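Local coordinates for protein caprin-1 (Homo sapiens, PDB 4WBE) that binds mRNAs to regulate their transport, translation or stability and is essential for stress granule formation, here represented by its all-helical HR-1 dimerization domain, at residues 20-24 / 109-115; 58-64 / 79-83. All coordinates share one frame; numbering follows the deposited sequence.

Contact 1 (20-24 / 109-115)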
# COMPACT_ATOMS: atom_id res chain seq x y z
N GLU A 20 1.14 -7.20 1.68
CA GLU A 20 0.50 -8.51 1.75
C GLU A 20 -1.01 -8.38 1.91
O GLU A 20 -1.79 -9.03 1.21
CB GLU A 20 1.08 -9.31 2.91
CG GLU A 20 2.53 -9.72 2.73
CD GLU A 20 3.21 -10.05 4.05
OE1 GLU A 20 2.56 -9.98 5.11
OE2 GLU A 20 4.40 -10.40 4.03
N LEU A 21 -1.42 -7.54 2.86
CA LEU A 21 -2.83 -7.31 3.12
C LEU A 21 -3.56 -6.76 1.90
O LEU A 21 -4.67 -7.20 1.58
CB LEU A 21 -2.98 -6.34 4.29
CG LEU A 21 -4.43 -5.92 4.55
CD1 LEU A 21 -5.26 -7.13 4.97
CD2 LEU A 21 -4.47 -4.85 5.62
N GLN A 22 -2.94 -5.80 1.22
CA GLN A 22 -3.54 -5.22 0.02
C GLN A 22 -3.72 -6.27 -1.06
O GLN A 22 -4.74 -6.31 -1.75
CB GLN A 22 -2.67 -4.07 -0.49
CG GLN A 22 -2.71 -2.84 0.41
CD GLN A 22 -1.75 -1.76 -0.04
OE1 GLN A 22 -0.66 -2.05 -0.52
NE2 GLN A 22 -2.18 -0.51 0.07
N TYR A 23 -2.70 -7.12 -1.22
CA TYR A 23 -2.79 -8.22 -2.16
C TYR A 23 -3.98 -9.12 -1.83
O TYR A 23 -4.80 -9.44 -2.71
CB TYR A 23 -1.49 -9.03 -2.19
CG TYR A 23 -1.58 -10.23 -3.10
CD1 TYR A 23 -1.37 -10.10 -4.46
CD2 TYR A 23 -1.86 -11.49 -2.59
CE1 TYR A 23 -1.46 -11.20 -5.30
CE2 TYR A 23 -1.94 -12.59 -3.42
CZ TYR A 23 -1.75 -12.43 -4.77
OH TYR A 23 -1.83 -13.53 -5.59
N VAL A 24 -4.06 -9.55 -0.58
CA VAL A 24 -5.15 -10.42 -0.13
C VAL A 24 -6.52 -9.76 -0.30
O VAL A 24 -7.44 -10.37 -0.83
CB VAL A 24 -4.95 -10.87 1.34
CG1 VAL A 24 -6.20 -11.57 1.86
CG2 VAL A 24 -3.73 -11.78 1.44
N VAL A 109 -6.05 -15.85 7.71
CA VAL A 109 -5.96 -15.89 6.26
C VAL A 109 -4.51 -16.03 5.79
O VAL A 109 -4.19 -16.92 4.99
CB VAL A 109 -6.60 -14.64 5.61
CG1 VAL A 109 -6.38 -14.66 4.10
CG2 VAL A 109 -8.08 -14.59 5.91
N PHE A 110 -3.63 -15.16 6.30
CA PHE A 110 -2.20 -15.25 6.02
C PHE A 110 -1.65 -16.64 6.32
O PHE A 110 -0.93 -17.24 5.51
CB PHE A 110 -1.42 -14.26 6.90
CG PHE A 110 -1.47 -12.83 6.43
CD1 PHE A 110 -1.98 -12.51 5.18
CD2 PHE A 110 -1.00 -11.80 7.24
CE1 PHE A 110 -2.01 -11.18 4.73
CE2 PHE A 110 -1.03 -10.47 6.80
CZ PHE A 110 -1.53 -10.16 5.55
N GLN A 111 -1.99 -17.16 7.50
CA GLN A 111 -1.39 -18.38 8.01
C GLN A 111 -2.00 -19.65 7.42
O GLN A 111 -1.49 -20.75 7.61
CB GLN A 111 -1.41 -18.37 9.55
CG GLN A 111 -0.45 -17.32 10.13
CD GLN A 111 -0.59 -17.12 11.63
OE1 GLN A 111 -1.06 -18.00 12.35
NE2 GLN A 111 -0.20 -15.95 12.11
N SER A 112 -3.10 -19.50 6.69
CA SER A 112 -3.72 -20.63 6.03
C SER A 112 -2.84 -21.12 4.88
O SER A 112 -2.94 -22.26 4.45
CB SER A 112 -5.08 -20.22 5.47
OG SER A 112 -4.91 -19.50 4.27
N ASN A 113 -1.99 -20.21 4.40
CA ASN A 113 -1.12 -20.43 3.25
C ASN A 113 -1.84 -20.65 1.92
O ASN A 113 -1.24 -21.12 0.96
CB ASN A 113 -0.08 -21.51 3.53
CG ASN A 113 0.80 -21.15 4.71
OD1 ASN A 113 1.10 -19.97 4.94
ND2 ASN A 113 1.22 -22.16 5.46
N TYR A 114 -3.13 -20.32 1.88
CA TYR A 114 -3.90 -20.38 0.64
C TYR A 114 -3.21 -19.55 -0.44
O TYR A 114 -3.08 -19.98 -1.59
CB TYR A 114 -5.32 -19.85 0.87
CG TYR A 114 -6.15 -19.75 -0.40
CD1 TYR A 114 -6.81 -20.87 -0.90
CD2 TYR A 114 -6.29 -18.55 -1.08
CE1 TYR A 114 -7.57 -20.80 -2.05
CE2 TYR A 114 -7.05 -18.47 -2.24
CZ TYR A 114 -7.69 -19.60 -2.72
OH TYR A 114 -8.44 -19.52 -3.87
N PHE A 115 -2.73 -18.37 -0.05
CA PHE A 115 -2.15 -17.42 -0.99
C PHE A 115 -0.67 -17.67 -1.29
O PHE A 115 -0.04 -16.86 -1.97
CB PHE A 115 -2.40 -15.98 -0.52
CG PHE A 115 -3.84 -15.58 -0.59
CD1 PHE A 115 -4.44 -15.30 -1.82
CD2 PHE A 115 -4.60 -15.46 0.56
CE1 PHE A 115 -5.78 -14.94 -1.89
CE2 PHE A 115 -5.94 -15.09 0.50
CZ PHE A 115 -6.53 -14.83 -0.73
O HOH W 1 -0.85 -15.75 -4.45
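Val24 CG1, anti to the backbone N (chi1 170°), packs on Val109 CG1 at 3.8 Å and also touches Phe115 CE2. CG2 reaches the edge of the Phe110 ring, 3.8 Å from CE1. The same CG2 also lies over one face of Phe115, a CH-pi contact 4.3 Å from the ring centroid. A chi1 of -78°, with CG beside the backbone N, turns the Phe110 ring onto helix 2-27. There its CZ touches Glu20 CB at 3.8 Å, and Leu21 N lies near the ring plane. The Glu20 carboxylate stands almost perpendicular to that ring and forms a salt bridge with Lys16. Replacing Phe110 by alanine is likely to open a gap beside Val24 CG2 and leave Glu20 CB without its aromatic neighbour. One water bridges Tyr23 OH, at 2.7 Å, and the carbonyl oxygen of Phe115, to which it donates. Ser112 OG accepts from Tyr114 N, an ST turn. The contact thus joins helix 2-27 to the C-terminal part of helix 99-111 and the residues after it, with Phe115 on Val33 of helix 31-39 and Leu72 of the second subunit against Val24 and Phe110.

Contact 2 (58-64 / 79-83)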
# COMPACT_ATOMS: atom_id res chain seq x y z
N PHE A 58 -13.93 -3.44 5.69
CA PHE A 58 -12.61 -2.88 5.96
C PHE A 58 -11.93 -2.46 4.67
O PHE A 58 -11.25 -1.42 4.62
CB PHE A 58 -11.73 -3.88 6.71
CG PHE A 58 -10.44 -3.28 7.22
CD1 PHE A 58 -10.44 -2.45 8.33
CD2 PHE A 58 -9.24 -3.53 6.56
CE1 PHE A 58 -9.25 -1.89 8.80
CE2 PHE A 58 -8.05 -2.98 7.02
CZ PHE A 58 -8.06 -2.16 8.14
N TYR A 59 -12.12 -3.26 3.62
CA TYR A 59 -11.56 -2.98 2.31
C TYR A 59 -11.95 -1.59 1.82
O TYR A 59 -11.12 -0.85 1.30
CB TYR A 59 -12.08 -4.00 1.29
CG TYR A 59 -11.61 -3.75 -0.12
CD1 TYR A 59 -10.26 -3.70 -0.44
CD2 TYR A 59 -12.53 -3.49 -1.14
CE1 TYR A 59 -9.84 -3.45 -1.74
CE2 TYR A 59 -12.13 -3.24 -2.44
CZ TYR A 59 -10.78 -3.21 -2.73
OH TYR A 59 -10.37 -2.96 -4.02
N LYS A 60 -13.22 -1.24 2.01
CA LYS A 60 -13.74 0.07 1.62
C LYS A 60 -13.03 1.21 2.37
O LYS A 60 -12.81 2.28 1.82
CB LYS A 60 -15.26 0.14 1.84
CG LYS A 60 -16.02 -0.95 1.10
CD LYS A 60 -17.51 -0.61 0.95
CE LYS A 60 -18.22 -0.56 2.29
NZ LYS A 60 -19.70 -0.63 2.15
N LEU A 61 -12.69 0.95 3.63
CA LEU A 61 -12.05 1.96 4.48
C LEU A 61 -10.60 2.23 4.12
O LEU A 61 -10.13 3.36 4.24
CB LEU A 61 -12.14 1.54 5.94
CG LEU A 61 -13.56 1.37 6.47
CD1 LEU A 61 -13.52 0.99 7.93
CD2 LEU A 61 -14.37 2.65 6.26
N VAL A 62 -9.88 1.20 3.69
CA VAL A 62 -8.46 1.37 3.42
C VAL A 62 -8.15 1.54 1.94
O VAL A 62 -7.04 1.94 1.59
CB VAL A 62 -7.61 0.24 4.06
CG1 VAL A 62 -7.77 0.27 5.56
CG2 VAL A 62 -8.01 -1.12 3.50
N ASP A 63 -9.13 1.27 1.09
CA ASP A 63 -8.97 1.52 -0.34
C ASP A 63 -10.14 2.36 -0.85
O ASP A 63 -10.92 1.91 -1.67
CB ASP A 63 -8.88 0.18 -1.09
CG ASP A 63 -8.48 0.34 -2.54
OD1 ASP A 63 -7.83 1.35 -2.87
OD2 ASP A 63 -8.75 -0.58 -3.33
N PRO A 64 -10.23 3.61 -0.36
CA PRO A 64 -11.41 4.41 -0.72
C PRO A 64 -11.41 4.85 -2.17
O PRO A 64 -10.35 5.07 -2.76
CB PRO A 64 -11.29 5.64 0.21
CG PRO A 64 -9.82 5.76 0.50
CD PRO A 64 -9.32 4.34 0.54
N ALA A 79 -7.63 6.23 5.91
CA ALA A 79 -7.16 4.91 5.52
C ALA A 79 -5.84 4.55 6.21
O ALA A 79 -5.65 3.40 6.63
CB ALA A 79 -7.00 4.81 4.00
N SER A 80 -4.93 5.52 6.28
CA SER A 80 -3.63 5.30 6.92
C SER A 80 -3.80 4.91 8.39
O SER A 80 -3.08 4.04 8.90
CB SER A 80 -2.72 6.53 6.77
OG SER A 80 -3.18 7.63 7.53
N ILE A 81 -4.73 5.56 9.06
CA ILE A 81 -5.03 5.28 10.46
C ILE A 81 -5.70 3.91 10.65
O ILE A 81 -5.36 3.16 11.56
CB ILE A 81 -5.87 6.41 11.09
CG1 ILE A 81 -5.08 7.73 11.05
CG2 ILE A 81 -6.26 6.08 12.52
CD1 ILE A 81 -5.91 8.96 11.38
N HIS A 82 -6.65 3.58 9.77
CA HIS A 82 -7.29 2.27 9.77
C HIS A 82 -6.25 1.15 9.61
O HIS A 82 -6.29 0.15 10.33
CB HIS A 82 -8.29 2.17 8.62
CG HIS A 82 -9.53 2.98 8.83
ND1 HIS A 82 -10.27 2.93 9.99
CD2 HIS A 82 -10.16 3.87 8.02
CE1 HIS A 82 -11.30 3.75 9.89
NE2 HIS A 82 -11.26 4.33 8.70
N LEU A 83 -5.33 1.33 8.67
CA LEU A 83 -4.28 0.35 8.44
C LEU A 83 -3.38 0.20 9.66
O LEU A 83 -3.06 -0.92 10.07
CB LEU A 83 -3.43 0.76 7.24
CG LEU A 83 -4.05 0.48 5.87
CD1 LEU A 83 -3.18 1.06 4.77
CD2 LEU A 83 -4.25 -1.01 5.68
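Phe58 and His82 pack where helix 49-62 meets helix 77-88 in this all-helical dimerization domain. The short helical segments run closer to antiparallel than parallel, at 131°, with axes 9.2 Å apart. The Phe58 ring reaches in edge-on: its CZ lies 3.6 Å from His82 O, which sits near the ring plane. CG anti to the backbone N (chi1 -171°) swings the ring to that carbonyl. Leu61 covers one face of the His82 imidazole. Its CB makes a CH-pi contact 4.1 Å from the ring centroid, and CD1 lies over the same ring toward the rim. The imidazole is also held by a hydrogen bond between His82 ND1 and Tyr99 OH, which probably limits its rotation. Val62 follows at the end of its helix. Its CG1 touches both His82 CB, at 3.6 Å, and Leu83 CG. Leu25 of helix 2-27 also touches Val62, and Leu19 of the second subunit packs on Ala79 and Leu83. Beyond the helix, Pro64 CD comes up to the Ala79 methyl. The backbones are close here, with Val62 CA and Ala79 CA 4.3 Å apart. Ala79 CB lies 3.5 Å from Leu61 O and 3.7 Å from Val62 O.

Overall arrangement
Contact 2 is nested along the chain inside the loop that contact 1 closes. Their centres are about 17 Å apart, on opposite sides of the chain's centre. Helix 2-27 links them directly through Leu21. Leu21 CD2 packs on Leu83 CD2 at 3.8 Å and on Phe58 CE2 at 4.3 Å. Leu21, which also touches Phe110, thus joins the apolar packing of the two contacts. Helix 99-111 also serves both: its end belongs to contact 1, while Tyr99 and Leu102 touch Phe58 of contact 2. Both contacts reach the second subunit. Arg66 of that subunit hydrogen-bonds to Phe115 O in contact 1, and its Gln12 packs on Ser80 in contact 2. The fold of each chain and the dimer interface thus share residues.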